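Local coordinates for protein epoxide hydrolase (Aspergillus niger, PDB 3G02) that probably hydrolyses epoxides to vicinal diols, as an enantioselective variant of an alpha/beta-hydrolase-fold enzyme obtained by directed evolution, at residues S270-A273 with L274-W277; E293-L296 with E297-L301. The protein carries 9 engineered substitutions. One frame throughout, in Å; residues are numbered along the deposited sequence.

Interaction 1 of 2, residues S270-A273 with L274-W277; sequences SPIA and LLAW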
loop_
_atom_site.group_PDB
_atom_site.type_symbol
_atom_site.label_atom_id
_atom_site.label_comp_id
_atom_site.label_asym_id
_atom_site.label_seq_id
_atom_site.Cartn_x
_atom_site.Cartn_y
_atom_site.Cartn_z
ATOM N N SER A 270 -5.882 -10.800 8.242
ATOM C CA SER A 270 -7.331 -10.941 8.148
ATOM C C SER A 270 -7.729 -11.236 6.710
ATOM O O SER A 270 -7.202 -10.617 5.778
ATOM C CB SER A 270 -8.025 -9.659 8.610
ATOM O OG SER A 270 -9.376 -9.618 8.174
ATOM N N PRO A 271 -8.675 -12.173 6.515
ATOM C CA PRO A 271 -9.140 -12.468 5.158
ATOM C C PRO A 271 -9.854 -11.283 4.507
ATOM O O PRO A 271 -9.888 -11.183 3.282
ATOM C CB PRO A 271 -10.099 -13.650 5.363
ATOM C CG PRO A 271 -10.535 -13.538 6.793
ATOM C CD PRO A 271 -9.346 -13.016 7.528
ATOM N N ILE A 272 -10.415 -10.397 5.326
ATOM C CA ILE A 272 -11.072 -9.191 4.823
ATOM C C ILE A 272 -10.048 -8.165 4.309
ATOM O O ILE A 272 -10.300 -7.486 3.308
ATOM C CB ILE A 272 -12.053 -8.603 5.872
ATOM C CG1 ILE A 272 -13.311 -9.489 5.952
ATOM C CG2 ILE A 272 -12.399 -7.137 5.584
ATOM C CD1 ILE A 272 -14.162 -9.541 4.703
ATOM N N ALA A 273 -8.893 -8.078 4.972
ATOM C CA ALA A 273 -7.784 -7.271 4.454
ATOM C C ALA A 273 -7.377 -7.766 3.070
ATOM O O ALA A 273 -7.252 -6.978 2.133
ATOM C CB ALA A 273 -6.589 -7.301 5.404
ATOM N N LEU A 274 -7.192 -9.077 2.947
ATOM C CA LEU A 274 -6.821 -9.658 1.670
ATOM C C LEU A 274 -7.892 -9.397 0.600
ATOM O O LEU A 274 -7.576 -9.032 -0.538
ATOM C CB LEU A 274 -6.554 -11.155 1.836
ATOM C CG LEU A 274 -5.979 -11.873 0.616
ATOM C CD1 LEU A 274 -4.540 -11.475 0.349
ATOM C CD2 LEU A 274 -6.093 -13.371 0.832
ATOM N N LEU A 275 -9.159 -9.582 0.969
ATOM C CA LEU A 275 -10.266 -9.364 0.036
ATOM C C LEU A 275 -10.314 -7.922 -0.473
ATOM O O LEU A 275 -10.544 -7.690 -1.660
ATOM C CB LEU A 275 -11.607 -9.743 0.680
ATOM C CG LEU A 275 -12.897 -9.473 -0.108
ATOM C CD1 LEU A 275 -12.980 -10.294 -1.387
ATOM C CD2 LEU A 275 -14.110 -9.758 0.766
ATOM N N ALA A 276 -10.103 -6.961 0.418
ATOM C CA ALA A 276 -10.129 -5.555 0.020
ATOM C C ALA A 276 -9.005 -5.226 -0.966
ATOM O O ALA A 276 -9.239 -4.609 -2.010
ATOM C CB ALA A 276 -10.063 -4.646 1.239
ATOM N N TRP A 277 -7.788 -5.651 -0.629
ATOM C CA TRP A 277 -6.611 -5.332 -1.436
ATOM C C TRP A 277 -6.667 -5.993 -2.810
ATOM O O TRP A 277 -6.418 -5.343 -3.834
ATOM C CB TRP A 277 -5.368 -5.785 -0.687
ATOM C CG TRP A 277 -4.036 -5.383 -1.272
ATOM C CD1 TRP A 277 -3.270 -6.105 -2.148
ATOM C CD2 TRP A 277 -3.288 -4.195 -0.970
ATOM N NE1 TRP A 277 -2.094 -5.436 -2.412
ATOM C CE2 TRP A 277 -2.080 -4.264 -1.704
ATOM C CE3 TRP A 277 -3.520 -3.081 -0.152
ATOM C CZ2 TRP A 277 -1.107 -3.260 -1.643
ATOM C CZ3 TRP A 277 -2.556 -2.077 -0.097
ATOM C CH2 TRP A 277 -1.367 -2.172 -0.844
#
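Ile272 and Leu275 lie side by side on one face of helix 271-284, their ends leading the same way, with CD1 of Ile272 3.9 Å from CD2 of Leu275. Two different first torsions bring them together: Ile272 carries CG1 beside its own backbone N (chi1 -74°), whereas Leu275 has CG anti to its N (chi1 175°). This is the apolar side-chain contact of the first turn; Ala273, Leu274, Ala276 and Trp277 approach the neighbouring turn through CB alone. CB of Leu275 sits 3.4 Å from the carbonyl O of Pro271, and CB of Trp277 lies 3.6 Å from O of Ala273. The indole leads away from that turn; its NE1 is hydrogen-bonded to His256 NE2, and its ring meets those of His256 and Phe308.

Ser270 is the N-cap. Its OG accepts the amide of Ile272 (N to OG 3.1 Å) in a bent bond with an N-H...O angle of 137°, and also pairs with Ser39 OG, so the hydroxyl takes part in two hydrogen bonds. Regular i to i+4 bonds follow, from Leu274 N to Ser270 O at 3.2 Å through to Trp277 N to Ala273 O at 3.1 Å.

The side chain of Trp277 is about 8 Å from that of Tyr315, the predicted proton donor. Around this buried helix start, Pro271 rests on helix 26-38, Leu275 on Trp61 and Trp69 of helix 59-71, Leu274 on Leu267 of helix 260-268 and on Trp303 of helix 292-304, while Ala276 packs on Val266 of the second subunit.

Interaction 2 of 2, residues E293-L296 with E297-L301; sequences ETIL and EMVSL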
loop_
_atom_site.group_PDB
_atom_site.type_symbol
_atom_site.label_atom_id
_atom_site.label_comp_id
_atom_site.label_asym_id
_atom_site.label_seq_id
_atom_site.Cartn_x
_atom_site.Cartn_y
_atom_site.Cartn_z
ATOM N N GLU A 293 -18.823 -14.526 -6.793
ATOM C CA GLU A 293 -18.343 -15.877 -6.472
ATOM C C GLU A 293 -16.905 -16.122 -6.951
ATOM O O GLU A 293 -16.102 -16.726 -6.239
ATOM C CB GLU A 293 -19.304 -16.929 -7.054
ATOM C CG GLU A 293 -18.794 -18.378 -7.081
ATOM C CD GLU A 293 -18.735 -19.050 -5.715
ATOM O OE1 GLU A 293 -19.405 -18.587 -4.764
ATOM O OE2 GLU A 293 -18.012 -20.063 -5.598
ATOM N N THR A 294 -16.583 -15.646 -8.152
ATOM C CA THR A 294 -15.235 -15.792 -8.699
ATOM C C THR A 294 -14.210 -15.068 -7.821
ATOM O O THR A 294 -13.157 -15.623 -7.504
ATOM C CB THR A 294 -15.162 -15.288 -10.150
ATOM O OG1 THR A 294 -16.084 -16.040 -10.950
ATOM C CG2 THR A 294 -13.748 -15.436 -10.718
ATOM N N ILE A 295 -14.534 -13.844 -7.408
ATOM C CA ILE A 295 -13.643 -13.082 -6.536
ATOM C C ILE A 295 -13.428 -13.800 -5.199
ATOM O O ILE A 295 -12.293 -13.922 -4.737
ATOM C CB ILE A 295 -14.129 -11.622 -6.336
ATOM C CG1 ILE A 295 -14.185 -10.901 -7.692
ATOM C CG2 ILE A 295 -13.227 -10.877 -5.344
ATOM C CD1 ILE A 295 -14.623 -9.440 -7.630
ATOM N N LEU A 296 -14.507 -14.305 -4.599
ATOM C CA LEU A 296 -14.383 -15.048 -3.344
ATOM C C LEU A 296 -13.555 -16.328 -3.498
ATOM O O LEU A 296 -12.771 -16.659 -2.614
ATOM C CB LEU A 296 -15.755 -15.354 -2.728
ATOM C CG LEU A 296 -16.544 -14.142 -2.216
ATOM C CD1 LEU A 296 -17.887 -14.583 -1.642
ATOM C CD2 LEU A 296 -15.758 -13.350 -1.171
ATOM N N GLU A 297 -13.713 -17.023 -4.624
ATOM C CA GLU A 297 -12.913 -18.209 -4.920
ATOM C C GLU A 297 -11.422 -17.880 -4.984
ATOM O O GLU A 297 -10.601 -18.551 -4.357
ATOM C CB GLU A 297 -13.347 -18.845 -6.249
ATOM C CG GLU A 297 -14.676 -19.587 -6.187
ATOM C CD GLU A 297 -15.194 -20.011 -7.556
ATOM O OE1 GLU A 297 -14.603 -19.634 -8.589
ATOM O OE2 GLU A 297 -16.205 -20.743 -7.588
ATOM N N MET A 298 -11.077 -16.845 -5.747
ATOM C CA MET A 298 -9.672 -16.477 -5.948
ATOM C C MET A 298 -9.016 -15.993 -4.665
ATOM O O MET A 298 -7.877 -16.350 -4.365
ATOM C CB MET A 298 -9.521 -15.418 -7.044
ATOM C CG MET A 298 -10.019 -15.846 -8.422
ATOM S SD MET A 298 -9.426 -17.466 -8.969
ATOM C CE MET A 298 -9.708 -17.334 -10.744
ATOM N N VAL A 299 -9.741 -15.171 -3.913
ATOM C CA VAL A 299 -9.234 -14.657 -2.644
ATOM C C VAL A 299 -9.098 -15.779 -1.607
ATOM O O VAL A 299 -8.089 -15.855 -0.904
ATOM C CB VAL A 299 -10.089 -13.474 -2.119
ATOM C CG1 VAL A 299 -9.671 -13.069 -0.716
ATOM C CG2 VAL A 299 -9.968 -12.271 -3.058
ATOM N N SER A 300 -10.099 -16.657 -1.530
ATOM C CA SER A 300 -10.033 -17.803 -0.618
ATOM C C SER A 300 -8.857 -18.711 -0.958
ATOM O O SER A 300 -8.159 -19.179 -0.064
ATOM C CB SER A 300 -11.338 -18.603 -0.641
ATOM O OG SER A 300 -12.419 -17.807 -0.188
ATOM N N LEU A 301 -8.634 -18.940 -2.252
ATOM C CA LEU A 301 -7.498 -19.730 -2.718
ATOM C C LEU A 301 -6.175 -19.129 -2.243
ATOM O O LEU A 301 -5.320 -19.840 -1.717
ATOM C CB LEU A 301 -7.529 -19.845 -4.244
ATOM C CG LEU A 301 -6.346 -20.515 -4.948
ATOM C CD1 LEU A 301 -6.170 -21.976 -4.518
ATOM C CD2 LEU A 301 -6.517 -20.396 -6.457
HETATM O O HOH W 1 -16.233 -19.089 -10.638
#
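Glu297 folds back along helix 292-304 onto Glu293, one alpha-helical turn earlier, and meets it with its carboxylate. This i to i+4 pair belongs to the helical region inserted between strands 209-214 and 340-345 of the alpha/beta-hydrolase fold, consistent with the lid of the family. Glu297 CG lies beside the backbone N (chi1 -74°), 3.2 Å from the carbonyl O of Glu293, and the extended chain beyond it carries the carboxylate to Glu293. The two carboxylate planes stand 89° apart, and the OE2 atoms of Glu293 and Glu297 are only 2.8 Å apart; such closeness suggests that one of the acids may hold a proton.

The other oxygen of Glu297, OE1, is served differently. A water donates to it at 2.7 Å and also bonds Thr294 OG1 at 3.1 Å, bridging the two side chains; Arg81 offers OE1 a further, long and weak ion pair. The backbone bonds of this turn hold Glu297 N on Glu293 O and Met298 N on Thr294 O. Alongside, on the apolar face, CG2 of Ile295 lies 4.2 Å from CG2 of Val299.

Leu296 contributes mainly its backbone. Its side chain rests on Met65 and Trp69 of helix 59-71, but its carbonyl is gripped twice by Ser300. The hydroxyl of that serine also pairs with Trp69 NE1, tying this turn to the same neighbouring helix. With OG beside its own N (chi1 -63°), Ser300 reaches Leu296 O from OG at 2.7 Å and from N at 2.9 Å, the two donors arriving from opposite faces of the carbonyl plane.

How the interactions relate
Interactions 1 and 2 lie on consecutive helices, 271-284 and 292-304, with centres 11 Å apart, and the two helices touch each other directly. Leu275 makes several of these contacts: its CA is 3.8 Å from Val299 CG1, and its CD1 is 4.0 Å from Ile295 CG2. Leu274 CD2 joins in, 3.6 Å from Val299 O. Both helices also lean on Trp69 of helix 59-71. Interaction 1 is wholly buried, lies against the second subunit and is mostly apolar, its polar side-chain atoms being the Ser270 hydroxyl and Trp277 NE1. Interaction 2 combines a buried apolar face with a polar edge, where exposed Glu293 and partly exposed Thr294 bring in acid, hydroxyl and water chemistry; no other chain touches it.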